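Local coordinates for protein ectonucleotide pyrophosphatase/phosphodiesterase family member 5 (Mus musculus, PDB 5VEO) that probably hydrolyses phosphodiester or pyrophosphate bonds of nucleotide substrates using zinc ions, and is seen here as an inactive variant with bound AMP, at residues Arg234-Asp239 and Glu308-Leu313; Ser253-Ile258 and Pro301-Ala306. The protein carries 1 engineered substitution. One frame throughout, in Å; residues are numbered along the deposited sequence.

Contact 1: residues Arg234-Asp239 and Glu308-Leu313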
loop_
_atom_site.group_PDB
_atom_site.type_symbol
_atom_site.label_atom_id
_atom_site.label_comp_id
_atom_site.label_asym_id
_atom_site.label_seq_id
_atom_site.Cartn_x
_atom_site.Cartn_y
_atom_site.Cartn_z
ATOM N N ARG A 234 -7.441 4.125 -24.248
ATOM C CA ARG A 234 -6.611 2.986 -23.840
ATOM C C ARG A 234 -7.452 2.053 -22.965
ATOM O O ARG A 234 -7.211 1.905 -21.758
ATOM C CB ARG A 234 -5.365 3.456 -23.110
ATOM C CG ARG A 234 -4.399 4.244 -23.996
ATOM C CD ARG A 234 -3.076 4.460 -23.298
ATOM N NE ARG A 234 -3.158 5.254 -22.080
ATOM C CZ ARG A 234 -3.024 6.573 -22.036
ATOM N NH1 ARG A 234 -2.860 7.272 -23.154
ATOM N NH2 ARG A 234 -3.065 7.200 -20.865
ATOM N N VAL A 235 -8.436 1.413 -23.589
ATOM C CA VAL A 235 -9.356 0.511 -22.903
ATOM C C VAL A 235 -9.326 -0.863 -23.570
ATOM O O VAL A 235 -9.397 -0.972 -24.802
ATOM C CB VAL A 235 -10.787 1.076 -22.895
ATOM C CG1 VAL A 235 -11.765 0.046 -22.418
ATOM C CG2 VAL A 235 -10.857 2.314 -22.013
ATOM N N ILE A 236 -9.253 -1.903 -22.746
ATOM C CA ILE A 236 -9.443 -3.286 -23.164
ATOM C C ILE A 236 -10.801 -3.716 -22.631
ATOM O O ILE A 236 -11.024 -3.703 -21.416
ATOM C CB ILE A 236 -8.334 -4.201 -22.626
ATOM C CG1 ILE A 236 -6.952 -3.697 -23.048
ATOM C CG2 ILE A 236 -8.557 -5.634 -23.082
ATOM C CD1 ILE A 236 -5.976 -3.663 -21.931
ATOM N N GLU A 237 -11.711 -4.084 -23.524
ATOM C CA GLU A 237 -13.080 -4.410 -23.138
ATOM C C GLU A 237 -13.259 -5.924 -23.229
ATOM O O GLU A 237 -13.239 -6.493 -24.325
ATOM C CB GLU A 237 -14.084 -3.671 -24.013
ATOM C CG GLU A 237 -15.490 -3.768 -23.489
ATOM C CD GLU A 237 -16.502 -3.065 -24.388
ATOM O OE1 GLU A 237 -16.127 -2.057 -25.043
ATOM O OE2 GLU A 237 -17.668 -3.521 -24.434
ATOM N N LEU A 238 -13.427 -6.571 -22.074
ATOM C CA LEU A 238 -13.373 -8.030 -22.035
ATOM C C LEU A 238 -14.501 -8.655 -22.835
ATOM O O LEU A 238 -14.318 -9.726 -23.424
ATOM C CB LEU A 238 -13.434 -8.535 -20.594
ATOM C CG LEU A 238 -12.232 -8.175 -19.709
ATOM C CD1 LEU A 238 -12.375 -8.684 -18.283
ATOM C CD2 LEU A 238 -10.940 -8.689 -20.309
ATOM N N ASP A 239 -15.671 -8.023 -22.862
ATOM C CA ASP A 239 -16.779 -8.677 -23.540
ATOM C C ASP A 239 -16.657 -8.601 -25.057
ATOM O O ASP A 239 -17.505 -9.171 -25.762
ATOM C CB ASP A 239 -18.111 -8.115 -23.022
ATOM C CG ASP A 239 -18.358 -6.675 -23.398
ATOM O OD1 ASP A 239 -17.443 -6.018 -23.939
ATOM O OD2 ASP A 239 -19.489 -6.200 -23.127
ATOM N N GLU A 308 0.939 -0.451 -18.517
ATOM C CA GLU A 308 0.844 0.864 -17.898
ATOM C C GLU A 308 -0.084 1.801 -18.673
ATOM O O GLU A 308 0.087 2.019 -19.876
ATOM C CB GLU A 308 2.237 1.473 -17.800
ATOM C CG GLU A 308 2.250 2.700 -16.966
ATOM C CD GLU A 308 3.634 3.265 -16.764
ATOM O OE1 GLU A 308 4.434 3.296 -17.720
ATOM O OE2 GLU A 308 3.896 3.704 -15.640
ATOM N N GLY A 309 -1.052 2.381 -17.964
ATOM C CA GLY A 309 -1.948 3.371 -18.532
ATOM C C GLY A 309 -3.121 2.813 -19.309
ATOM O O GLY A 309 -3.909 3.600 -19.856
ATOM N N TRP A 310 -3.267 1.492 -19.356
ATOM C CA TRP A 310 -4.397 0.819 -19.974
ATOM C C TRP A 310 -5.408 0.391 -18.915
ATOM O O TRP A 310 -5.048 0.037 -17.780
ATOM C CB TRP A 310 -3.919 -0.397 -20.788
ATOM C CG TRP A 310 -3.294 0.046 -22.076
ATOM C CD1 TRP A 310 -2.040 0.536 -22.253
ATOM C CD2 TRP A 310 -3.941 0.132 -23.347
ATOM N NE1 TRP A 310 -1.852 0.903 -23.560
ATOM C CE2 TRP A 310 -3.003 0.650 -24.257
ATOM C CE3 TRP A 310 -5.214 -0.204 -23.804
ATOM C CZ2 TRP A 310 -3.308 0.870 -25.594
ATOM C CZ3 TRP A 310 -5.505 -0.020 -25.141
ATOM C CH2 TRP A 310 -4.557 0.508 -26.019
ATOM N N TYR A 311 -6.682 0.428 -19.299
ATOM C CA TYR A 311 -7.792 0.116 -18.405
ATOM C C TYR A 311 -8.511 -1.126 -18.899
ATOM O O TYR A 311 -8.747 -1.273 -20.096
ATOM C CB TYR A 311 -8.810 1.267 -18.317
ATOM C CG TYR A 311 -9.199 1.618 -16.908
ATOM C CD1 TYR A 311 -8.651 2.742 -16.287
ATOM C CD2 TYR A 311 -10.115 0.849 -16.192
ATOM C CE1 TYR A 311 -8.972 3.071 -14.994
ATOM C CE2 TYR A 311 -10.441 1.172 -14.882
ATOM C CZ TYR A 311 -9.881 2.299 -14.297
ATOM O OH TYR A 311 -10.193 2.665 -13.004
ATOM N N ILE A 312 -8.851 -2.021 -17.978
ATOM C CA ILE A 312 -9.670 -3.184 -18.297
ATOM C C ILE A 312 -11.097 -2.907 -17.862
ATOM O O ILE A 312 -11.356 -2.655 -16.678
ATOM C CB ILE A 312 -9.150 -4.455 -17.616
ATOM C CG1 ILE A 312 -7.668 -4.645 -17.912
ATOM C CG2 ILE A 312 -9.992 -5.663 -18.061
ATOM C CD1 ILE A 312 -7.054 -5.765 -17.111
ATOM N N LEU A 313 -12.016 -2.975 -18.817
ATOM C CA LEU A 313 -13.442 -2.826 -18.568
ATOM C C LEU A 313 -14.110 -4.138 -18.925
ATOM O O LEU A 313 -13.822 -4.719 -19.975
ATOM C CB LEU A 313 -14.060 -1.699 -19.390
ATOM C CG LEU A 313 -14.002 -0.298 -18.762
ATOM C CD1 LEU A 313 -12.633 0.241 -18.604
ATOM C CD2 LEU A 313 -14.831 0.668 -19.595
HETATM O O HOH W 1 -6.603 3.778 -19.716
#
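G309 offers its carbonyl to R234, whose NE-H bonds to G309 O at 2.9 Å; the oxygen lies in the guanidinium plane, although NE stands above the carbonyl plane. The arginine chain bends at chi3 (-63°) to make this reach. Next, the W310 indole lies against the aliphatic root of the same arginine: R234 CB stands 3.7 Å from the centroid of the six-membered ring, 14° off its normal, a CH-pi contact over the face. Obliquely beside the ring, I236 CG1 comes 4.0 Å from W310 CE3. Replacing this indole by an alanine would probably leave R234 CB and the I236 branch without their aromatic packing partner. From Y311 on, the strands run parallel: Y311 N bonds to R234 O, and Y311 O receives I236 N at 2.8 Å. I312 puts its CG2 3.7 Å from L238 CG. L313 takes I236 O with its N and L238 N with its O, while its CD1 lies 3.9 Å from V235 CG1; its strand partner E237 forms a salt bridge with K316. The two-stranded parallel sheet rests I236 and I312 on L279 of strand 279-283 and L238 on Y247 and L249 of strand 247-249.

Contact 2: residues Ser253-Ile258 and Pro301-Ala306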
loop_
_atom_site.group_PDB
_atom_site.type_symbol
_atom_site.label_atom_id
_atom_site.label_comp_id
_atom_site.label_asym_id
_atom_site.label_seq_id
_atom_site.Cartn_x
_atom_site.Cartn_y
_atom_site.Cartn_z
ATOM N N SER A 253 -9.412 -4.124 -12.746
ATOM C CA SER A 253 -8.371 -3.401 -13.505
ATOM C C SER A 253 -7.368 -2.812 -12.537
ATOM O O SER A 253 -7.758 -2.307 -11.488
ATOM C CB SER A 253 -8.975 -2.293 -14.371
ATOM O OG SER A 253 -8.025 -1.744 -15.282
ATOM N N PRO A 254 -6.074 -2.826 -12.899
ATOM C CA PRO A 254 -5.459 -3.279 -14.150
ATOM C C PRO A 254 -4.956 -4.718 -14.109
ATOM O O PRO A 254 -4.318 -5.184 -15.064
ATOM C CB PRO A 254 -4.301 -2.312 -14.314
ATOM C CG PRO A 254 -3.841 -2.085 -12.901
ATOM C CD PRO A 254 -5.101 -2.083 -12.069
ATOM N N VAL A 255 -5.255 -5.428 -13.033
ATOM C CA VAL A 255 -4.902 -6.842 -12.927
ATOM C C VAL A 255 -6.209 -7.606 -12.786
ATOM O O VAL A 255 -6.800 -7.685 -11.704
ATOM C CB VAL A 255 -3.935 -7.111 -11.777
ATOM C CG1 VAL A 255 -3.580 -8.607 -11.706
ATOM C CG2 VAL A 255 -2.681 -6.247 -11.974
ATOM N N ALA A 256 -6.692 -8.131 -13.899
ATOM C CA ALA A 256 -7.954 -8.857 -13.922
ATOM C C ALA A 256 -7.722 -10.264 -13.385
ATOM O O ALA A 256 -6.961 -11.048 -13.967
ATOM C CB ALA A 256 -8.517 -8.892 -15.341
ATOM N N ALA A 257 -8.369 -10.569 -12.281
ATOM C CA ALA A 257 -8.264 -11.870 -11.638
ATOM C C ALA A 257 -9.500 -12.639 -12.064
ATOM O O ALA A 257 -10.615 -12.274 -11.684
ATOM C CB ALA A 257 -8.180 -11.716 -10.125
ATOM N N ILE A 258 -9.298 -13.665 -12.890
ATOM C CA ILE A 258 -10.368 -14.318 -13.638
ATOM C C ILE A 258 -10.506 -15.757 -13.159
ATOM O O ILE A 258 -9.531 -16.515 -13.154
ATOM C CB ILE A 258 -10.094 -14.254 -15.149
ATOM C CG1 ILE A 258 -10.222 -12.800 -15.625
ATOM C CG2 ILE A 258 -11.057 -15.176 -15.935
ATOM C CD1 ILE A 258 -9.758 -12.560 -17.028
ATOM N N PRO A 301 -7.023 -18.613 -11.245
ATOM C CA PRO A 301 -6.392 -19.466 -12.271
ATOM C C PRO A 301 -5.857 -18.708 -13.467
ATOM O O PRO A 301 -4.923 -19.188 -14.124
ATOM C CB PRO A 301 -7.525 -20.414 -12.688
ATOM C CG PRO A 301 -8.422 -20.475 -11.518
ATOM C CD PRO A 301 -8.375 -19.088 -10.898
ATOM N N ILE A 302 -6.459 -17.568 -13.801
ATOM C CA ILE A 302 -5.999 -16.715 -14.888
ATOM C C ILE A 302 -5.854 -15.317 -14.317
ATOM O O ILE A 302 -6.759 -14.823 -13.636
ATOM C CB ILE A 302 -6.970 -16.714 -16.082
ATOM C CG1 ILE A 302 -7.003 -18.098 -16.734
ATOM C CG2 ILE A 302 -6.571 -15.664 -17.115
ATOM C CD1 ILE A 302 -8.022 -18.253 -17.852
ATOM N N VAL A 303 -4.729 -14.687 -14.606
ATOM C CA VAL A 303 -4.458 -13.320 -14.184
ATOM C C VAL A 303 -4.009 -12.575 -15.428
ATOM O O VAL A 303 -3.019 -12.965 -16.057
ATOM C CB VAL A 303 -3.394 -13.254 -13.077
ATOM C CG1 VAL A 303 -3.020 -11.805 -12.753
ATOM C CG2 VAL A 303 -3.891 -13.933 -11.827
ATOM N N ALA A 304 -4.761 -11.536 -15.804
ATOM C CA ALA A 304 -4.520 -10.795 -17.027
ATOM C C ALA A 304 -4.119 -9.382 -16.642
ATOM O O ALA A 304 -4.890 -8.673 -15.989
ATOM C CB ALA A 304 -5.754 -10.796 -17.927
ATOM N N VAL A 305 -2.920 -8.978 -17.051
ATOM C CA VAL A 305 -2.289 -7.754 -16.574
ATOM C C VAL A 305 -2.259 -6.743 -17.712
ATOM O O VAL A 305 -1.663 -6.998 -18.771
ATOM C CB VAL A 305 -0.865 -8.017 -16.059
ATOM C CG1 VAL A 305 -0.244 -6.709 -15.593
ATOM C CG2 VAL A 305 -0.863 -9.079 -14.963
ATOM N N ALA A 306 -2.881 -5.590 -17.489
ATOM C CA ALA A 306 -2.826 -4.511 -18.473
ATOM C C ALA A 306 -1.508 -3.763 -18.364
ATOM O O ALA A 306 -0.973 -3.572 -17.260
ATOM C CB ALA A 306 -3.974 -3.529 -18.280
#
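P254 and A306 open an antiparallel pairing between the two central strands of a four-stranded antiparallel sheet, within the type I phosphodiesterase/nucleotide pyrophosphatase family region. P254, preceded by a cis peptide bond, presents its carbonyl almost straight to A306 N (O to N 2.8 Å, angle at the hydrogen 179°). The pairs then change character in turn: V255-V305 and A257-V303 are non-hydrogen-bonded, A256-A304 and I258-I302 hydrogen-bonded.

The two faces differ in relief. On the face of V255, A257, V303 and V305 the valines are the bumps. With CG1 anti to the backbone N in both V255 (chi1 -180°) and V303 (chi1 174°), each methyl leans along its own strand toward the other, and they meet diagonally with V255 CG1 only 3.4 Å from V303 CG1, tighter than usual van der Waals contact. The same V255 methyl lies 4.3 Å from V305 CG2, so it meets both valines of the facing strand, V303 closely and V305 more loosely.

On the other face the small residues A256, A304 and A306 make a shallow floor. A256 CB and A304 CB are 4.2 Å apart, and I312 from strand 311-313 settles on A256 and A306, while L279 and V281 of the adjoining strand 279-283 flank A304. Larger side chains bound this floor at one end. I258 directs its CG1 branch back along the strand, bringing CD1 within 4.5 Å of A304 CB, whereas I302 turns its CG1 branch the opposite way, and helix 265-272 packs over both through F265, V268 and L272. At this end I258 N bonds to I302 O at 2.9 Å, whereas the return bond from I302 N to I258 O is weak, at 3.3 Å.

In the fold
Contact 2 lies within the chain interval spanned by contact 1: strand 235-237 comes first, then 255-260 and 302-306, then 311-313, which returns to pair with the first. Their centres are 11 Å apart, and they belong to separate sheets, one two-stranded and parallel, the other four-stranded and antiparallel, both distinct from the eight-stranded mixed sheet. I312 joins them. Its backbone N is probably hydrogen-bonded to S253 OG at 2.8 Å, and its CD1 packs against P254 O. Strand 279-283, at the edge of the four-stranded sheet, brings L279 against I236 and I312 of the two-stranded one. The P254 side chain is about 9 Å from a bound AMP, placing contact 2 near the nucleotide but probably not against it.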